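Local atomic coordinates of phenazine-1-carboxylate N-methyltransferase (Pseudomonas aeruginosa, PDB entry 2IP2), a protein that transfers a methyl group from S-adenosyl-L-methionine to phenazine-1-carboxylate, giving 5-methylphenazine-1-carboxylate on the route to the virulence pigment pyocyanin. Residues Asp90-Phe95 with Ala149-Asn154; Gly103-Ala108 with Gly143-Leu148. One frame throughout, in Å; residues are numbered along the deposited sequence. Where two conformers were deposited one is given.

Both contacts use helix 140-150 and the residues that follow it, and their centres lie 13 Å apart. Contact 2 brings residues 143-148 of this helix against the start of helix 105-109, through an arginine-glutamate pair and two phenylalanines; residues 149-154, which follow directly on 143-148, meet in contact 1 the loop before helix 96-102. Along the chain contact 2 is nested within the loop that contact 1 closes, and the intervening residues are mostly helical. Both probably lie near the cofactor site, judged from Arg241, a predicted S-adenosyl-L-methionine-binding residue, whose side chain is about 9 Å from that of Lys151 in contact 1 and about 8 Å from that of Phe146 in contact 2.

Contact 1. Residues Asp90-Phe95 with Ala149-Asn154; sequences DVEGSF and AMKASN
Ala152 sets its methyl over one face of the Phe95 ring in a CH-pi contact, with CB 4.2 Å from the ring centroid and 26° off the ring normal. The methyl is displaced toward one side of the ring, and its closest approach is to Phe95 CD1, at 3.8 Å from Ala152 CB. The Phe95 side chain starts beside its own backbone N (chi1 -74°), and although its first bond runs past residues 149-154, the ring swings back to reach Ala152. This is also where the two backbones come nearest, the CA atoms of Phe95 and Ala152 lying 5.2 Å apart. Leu87 and Met324 also touch the Phe95 side chain, as does Ile13 of the second subunit, while Met98 of helix 96-102 packs on Ala152.

The contact thus joins the loop between helices 83-86 and 96-102 to the chain running from helix 140-150 into helix 154-163, close to the dimer interface in this member of the cation-independent O-methyltransferase family, with its N-terminal dimerisation domain and class I-like SAM-binding domain. The loop is shaped by a type I beta turn from Val91 to Ser94, closed by Ser94 N to Val91 O at 3.1 Å. The Ser94 side chain leaves the backbone away from residues 149-154, and its hydroxyl accepts from Arg96 N at the entry to helix 96-102 and is hydrogen-bonded to Arg89 O.

Charge pairing is the other element, at the more exposed side. Lys151 points its extended chain at the loop, and its NZ lies 3.5 Å from Glu92 OE2 in a long salt bridge, doubtful in that it holds for one of the two conformers of Glu92. In that conformer the bend at chi2 (-81°) turns the carboxylate to the end of the lysine, the two side chains running at a slant to each other.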
loop_
_atom_site.group_PDB
_atom_site.type_symbol
_atom_site.label_atom_id
_atom_site.label_comp_id
_atom_site.label_asym_id
_atom_site.label_seq_id
_atom_site.Cartn_x
_atom_site.Cartn_y
_atom_site.Cartn_z
ATOM N N ASP A 90 -17.376 -9.212 10.707
ATOM C CA ASP A 90 -17.940 -10.380 10.079
ATOM C C ASP A 90 -19.478 -10.236 10.042
ATOM O O ASP A 90 -20.168 -10.880 10.795
ATOM C CB ASP A 90 -17.488 -11.610 10.871
ATOM C CG ASP A 90 -17.874 -12.913 10.201
ATOM O OD1 ASP A 90 -18.309 -12.891 9.022
ATOM O OD2 ASP A 90 -17.764 -13.953 10.887
ATOM N N VAL A 91 -19.966 -9.353 9.162
ATOM C CA VAL A 91 -21.384 -9.037 9.016
ATOM C C VAL A 91 -21.727 -9.031 7.506
ATOM O O VAL A 91 -20.884 -8.726 6.652
ATOM C CB VAL A 91 -21.757 -7.683 9.727
ATOM C CG1 VAL A 91 -21.693 -7.849 11.264
ATOM C CG2 VAL A 91 -20.835 -6.553 9.263
ATOM N N GLU A 92 -22.970 -9.374 7.197
ATOM C CA GLU A 92 -23.432 -9.610 5.815
ATOM C C GLU A 92 -22.779 -8.798 4.696
ATOM O O GLU A 92 -22.208 -9.385 3.745
ATOM C CB GLU A 92 -24.963 -9.540 5.715
ATOM C CG GLU A 92 -25.603 -10.914 5.584
ATOM C CD GLU A 92 -25.574 -11.458 4.156
ATOM O OE1 GLU A 92 -26.623 -11.975 3.709
ATOM O OE2 GLU A 92 -24.517 -11.383 3.489
ATOM N N GLY A 93 -22.851 -7.474 4.776
ATOM C CA GLY A 93 -22.356 -6.660 3.668
ATOM C C GLY A 93 -21.052 -5.918 3.915
ATOM O O GLY A 93 -20.897 -4.781 3.476
ATOM N N SER A 94 -20.114 -6.543 4.643
ATOM C CA SER A 94 -18.871 -5.832 4.985
ATOM C C SER A 94 -17.830 -6.063 3.888
ATOM O O SER A 94 -18.042 -6.844 2.952
ATOM C CB SER A 94 -18.327 -6.358 6.302
ATOM O OG SER A 94 -17.993 -7.729 6.133
ATOM N N PHE A 95 -16.677 -5.411 4.049
ATOM C CA PHE A 95 -15.505 -5.639 3.170
ATOM C C PHE A 95 -14.604 -6.777 3.657
ATOM O O PHE A 95 -13.546 -7.070 3.050
ATOM C CB PHE A 95 -14.721 -4.348 3.067
ATOM C CG PHE A 95 -15.383 -3.311 2.206
ATOM C CD1 PHE A 95 -16.740 -3.366 1.939
ATOM C CD2 PHE A 95 -14.641 -2.281 1.633
ATOM C CE1 PHE A 95 -17.358 -2.398 1.139
ATOM C CE2 PHE A 95 -15.257 -1.304 0.802
ATOM C CZ PHE A 95 -16.610 -1.365 0.569
ATOM N N ALA A 149 -15.935 -12.239 -1.538
ATOM C CA ALA A 149 -15.176 -10.992 -1.733
ATOM C C ALA A 149 -15.896 -10.031 -2.692
ATOM O O ALA A 149 -15.838 -8.804 -2.529
ATOM C CB ALA A 149 -13.830 -11.294 -2.227
ATOM N N MET A 150 -16.561 -10.583 -3.709
ATOM C CA MET A 150 -17.265 -9.745 -4.707
ATOM C C MET A 150 -18.525 -9.094 -4.125
ATOM O O MET A 150 -19.003 -8.071 -4.624
ATOM C CB MET A 150 -17.592 -10.596 -5.922
ATOM C CG MET A 150 -16.400 -10.867 -6.785
ATOM S SD MET A 150 -15.519 -9.369 -7.292
ATOM C CE MET A 150 -16.755 -8.547 -8.342
ATOM N N LYS A 151 -19.024 -9.651 -3.027
ATOM C CA LYS A 151 -20.106 -9.001 -2.285
ATOM C C LYS A 151 -19.826 -7.571 -1.815
ATOM O O LYS A 151 -20.788 -6.788 -1.617
ATOM C CB LYS A 151 -20.549 -9.876 -1.123
ATOM C CG LYS A 151 -21.374 -11.079 -1.579
ATOM C CD LYS A 151 -22.010 -11.694 -0.365
ATOM C CE LYS A 151 -23.283 -12.416 -0.693
ATOM N NZ LYS A 151 -23.814 -13.136 0.537
ATOM N N ALA A 152 -18.548 -7.200 -1.650
ATOM C CA ALA A 152 -18.221 -5.820 -1.258
ATOM C C ALA A 152 -18.811 -4.826 -2.275
ATOM O O ALA A 152 -19.199 -3.701 -1.927
ATOM C CB ALA A 152 -16.699 -5.633 -1.112
ATOM N N SER A 153 -18.928 -5.276 -3.517
ATOM C CA SER A 153 -19.482 -4.468 -4.616
ATOM C C SER A 153 -21.021 -4.444 -4.685
ATOM O O SER A 153 -21.596 -3.749 -5.518
ATOM C CB SER A 153 -18.839 -4.884 -5.947
ATOM O OG SER A 153 -17.529 -4.316 -6.041
ATOM N N ASN A 154 -21.676 -5.168 -3.773
ATOM C CA ASN A 154 -23.112 -5.010 -3.533
ATOM C C ASN A 154 -23.448 -3.582 -3.111
ATOM O O ASN A 154 -24.603 -3.155 -3.209
ATOM C CB ASN A 154 -23.622 -6.033 -2.494
ATOM C CG ASN A 154 -23.717 -7.462 -3.075
ATOM O OD1 ASN A 154 -23.413 -7.695 -4.253
ATOM N ND2 ASN A 154 -24.124 -8.415 -2.241
#

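Contact 2. Residues Gly103-Ala108 with Gly143-Leu148; sequences GEEFHA and GRRFLL
Arg145 grips Glu105 end-on, giving one nitrogen to each carboxylate oxygen: NH1 to OE1 at 3.0 Å and NH2 to OE2 at 2.7 Å. Both bonds are nearly straight, and both oxygens lie close to the guanidinium plane and are met on their syn side. The carboxylate is nevertheless turned 27° from that plane. Arg145 runs out extended through chi2 and then bends at chi3 (-71°), presenting its terminal nitrogens to the other segment, whereas Glu105 folds at chi2 and crosses the arginine chain at about a right angle. Glu105 OE2 is also hydrogen-bonded to Tyr135 OH of helix 132-138, so two partners hold this oxygen.

The pair joins the first turn of helix 105-109, whose N-cap position is Glu104, to helix 140-150 in the largely helical region between the dimerisation helices and the Rossmann-like methyltransferase sheet. Glu104 OE1 adds only a charge contact, 4.1 Å from Arg145 NH1 and well outside the guanidinium plane; its OE2 is hydrogen-bonded to Tyr26 of helix 6-30.

Beside the ion pair, the Phe106 and Phe146 side chains cross at about a right angle, with Phe106 CZ 4.2 Å from Phe146 CE1. Phe106 CG sits beside its own backbone N, whereas Phe146 CG lies anti to its N (chi1 -178°), carrying the ring toward Phe106; Phe101 and Phe132 contact both rings.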
loop_
_atom_site.group_PDB
_atom_site.type_symbol
_atom_site.label_atom_id
_atom_site.label_comp_id
_atom_site.label_asym_id
_atom_site.label_seq_id
_atom_site.Cartn_x
_atom_site.Cartn_y
_atom_site.Cartn_z
ATOM N N GLY A 103 -5.746 -9.864 0.383
ATOM C CA GLY A 103 -4.501 -10.054 1.164
ATOM C C GLY A 103 -3.888 -11.439 1.083
ATOM O O GLY A 103 -2.817 -11.671 1.644
ATOM N N GLU A 104 -4.520 -12.328 0.322
ATOM C CA GLU A 104 -4.040 -13.707 0.158
ATOM C C GLU A 104 -3.807 -13.891 -1.306
ATOM O O GLU A 104 -2.743 -13.516 -1.791
ATOM C CB GLU A 104 -5.034 -14.685 0.796
ATOM C CG GLU A 104 -4.958 -14.582 2.339
ATOM C CD GLU A 104 -6.090 -15.254 3.163
ATOM O OE1 GLU A 104 -6.949 -16.010 2.594
ATOM O OE2 GLU A 104 -6.096 -14.978 4.406
ATOM N N GLU A 105 -4.809 -14.406 -2.062
ATOM C CA GLU A 105 -4.613 -14.657 -3.468
ATOM C C GLU A 105 -4.079 -13.429 -4.238
ATOM O O GLU A 105 -3.185 -13.574 -5.050
ATOM C CB GLU A 105 -5.936 -15.029 -4.103
ATOM C CG GLU A 105 -6.193 -16.506 -4.103
ATOM C CD GLU A 105 -6.806 -16.990 -2.803
ATOM O OE1 GLU A 105 -6.988 -16.179 -1.860
ATOM O OE2 GLU A 105 -7.139 -18.206 -2.766
ATOM N N PHE A 106 -4.670 -12.252 -4.044
ATOM C CA PHE A 106 -4.164 -11.107 -4.831
ATOM C C PHE A 106 -2.844 -10.494 -4.352
ATOM O O PHE A 106 -2.116 -9.858 -5.133
ATOM C CB PHE A 106 -5.219 -10.057 -5.007
ATOM C CG PHE A 106 -6.362 -10.506 -5.897
ATOM C CD1 PHE A 106 -6.158 -11.501 -6.900
ATOM C CD2 PHE A 106 -7.628 -9.909 -5.749
ATOM C CE1 PHE A 106 -7.241 -11.855 -7.784
ATOM C CE2 PHE A 106 -8.700 -10.271 -6.582
ATOM C CZ PHE A 106 -8.500 -11.206 -7.621
ATOM N N HIS A 107 -2.528 -10.689 -3.089
ATOM C CA HIS A 107 -1.161 -10.345 -2.603
ATOM C C HIS A 107 -0.134 -11.256 -3.306
ATOM O O HIS A 107 0.934 -10.804 -3.756
ATOM C CB HIS A 107 -1.071 -10.571 -1.093
ATOM C CG HIS A 107 0.301 -10.326 -0.525
ATOM N ND1 HIS A 107 0.784 -9.060 -0.264
ATOM C CD2 HIS A 107 1.287 -11.187 -0.164
ATOM C CE1 HIS A 107 2.022 -9.143 0.224
ATOM N NE2 HIS A 107 2.347 -10.426 0.295
ATOM N N ALA A 108 -0.455 -12.552 -3.389
ATOM C CA ALA A 108 0.389 -13.442 -4.175
ATOM C C ALA A 108 0.500 -13.016 -5.626
ATOM O O ALA A 108 1.596 -13.052 -6.222
ATOM C CB ALA A 108 -0.177 -14.867 -4.109
ATOM N N GLY A 143 -13.309 -20.448 -5.126
ATOM C CA GLY A 143 -14.502 -19.929 -5.782
ATOM C C GLY A 143 -15.519 -19.340 -4.795
ATOM O O GLY A 143 -16.001 -18.223 -4.997
ATOM N N ARG A 144 -15.844 -20.098 -3.744
ATOM C CA ARG A 144 -16.672 -19.608 -2.634
ATOM C C ARG A 144 -16.153 -18.300 -2.020
ATOM O O ARG A 144 -16.882 -17.317 -1.874
ATOM C CB ARG A 144 -16.716 -20.678 -1.529
ATOM C CG ARG A 144 -17.653 -20.365 -0.334
ATOM C CD ARG A 144 -17.488 -21.412 0.789
ATOM N NE ARG A 144 -16.148 -21.411 1.398
ATOM C CZ ARG A 144 -15.703 -20.475 2.240
ATOM N NH1 ARG A 144 -16.483 -19.468 2.587
ATOM N NH2 ARG A 144 -14.479 -20.567 2.759
ATOM N N ARG A 145 -14.883 -18.281 -1.679
ATOM C CA ARG A 145 -14.296 -17.047 -1.118
ATOM C C ARG A 145 -14.308 -15.850 -2.052
ATOM O O ARG A 145 -14.457 -14.650 -1.609
ATOM C CB ARG A 145 -12.893 -17.346 -0.670
ATOM C CG ARG A 145 -12.873 -18.196 0.642
ATOM C CD ARG A 145 -11.450 -18.336 1.169
ATOM N NE ARG A 145 -10.625 -19.199 0.336
ATOM C CZ ARG A 145 -9.648 -18.734 -0.439
ATOM N NH1 ARG A 145 -9.375 -17.433 -0.444
ATOM N NH2 ARG A 145 -8.951 -19.558 -1.203
ATOM N N PHE A 146 -14.143 -16.122 -3.345
ATOM C CA PHE A 146 -14.099 -14.990 -4.284
ATOM C C PHE A 146 -15.478 -14.338 -4.393
ATOM O O PHE A 146 -15.601 -13.077 -4.470
ATOM C CB PHE A 146 -13.525 -15.381 -5.667
ATOM C CG PHE A 146 -13.440 -14.196 -6.611
ATOM C CD1 PHE A 146 -12.606 -13.123 -6.289
ATOM C CD2 PHE A 146 -14.229 -14.117 -7.745
ATOM C CE1 PHE A 146 -12.577 -11.971 -7.118
ATOM C CE2 PHE A 146 -14.124 -12.991 -8.610
ATOM C CZ PHE A 146 -13.299 -11.950 -8.252
ATOM N N LEU A 147 -16.520 -15.185 -4.409
ATOM C CA LEU A 147 -17.886 -14.711 -4.441
ATOM C C LEU A 147 -18.167 -13.841 -3.202
ATOM O O LEU A 147 -18.726 -12.759 -3.328
ATOM C CB LEU A 147 -18.890 -15.890 -4.549
ATOM C CG LEU A 147 -18.965 -16.663 -5.889
ATOM C CD1 LEU A 147 -20.006 -17.760 -5.775
ATOM C CD2 LEU A 147 -19.266 -15.730 -7.074
ATOM N N LEU A 148 -17.756 -14.297 -2.020
ATOM C CA LEU A 148 -17.895 -13.495 -0.803
ATOM C C LEU A 148 -17.100 -12.178 -0.922
ATOM O O LEU A 148 -17.533 -11.119 -0.468
ATOM C CB LEU A 148 -17.393 -14.297 0.414
ATOM C CG LEU A 148 -18.243 -15.134 1.385
ATOM C CD1 LEU A 148 -19.614 -15.413 0.905
ATOM C CD2 LEU A 148 -17.419 -16.406 1.934
#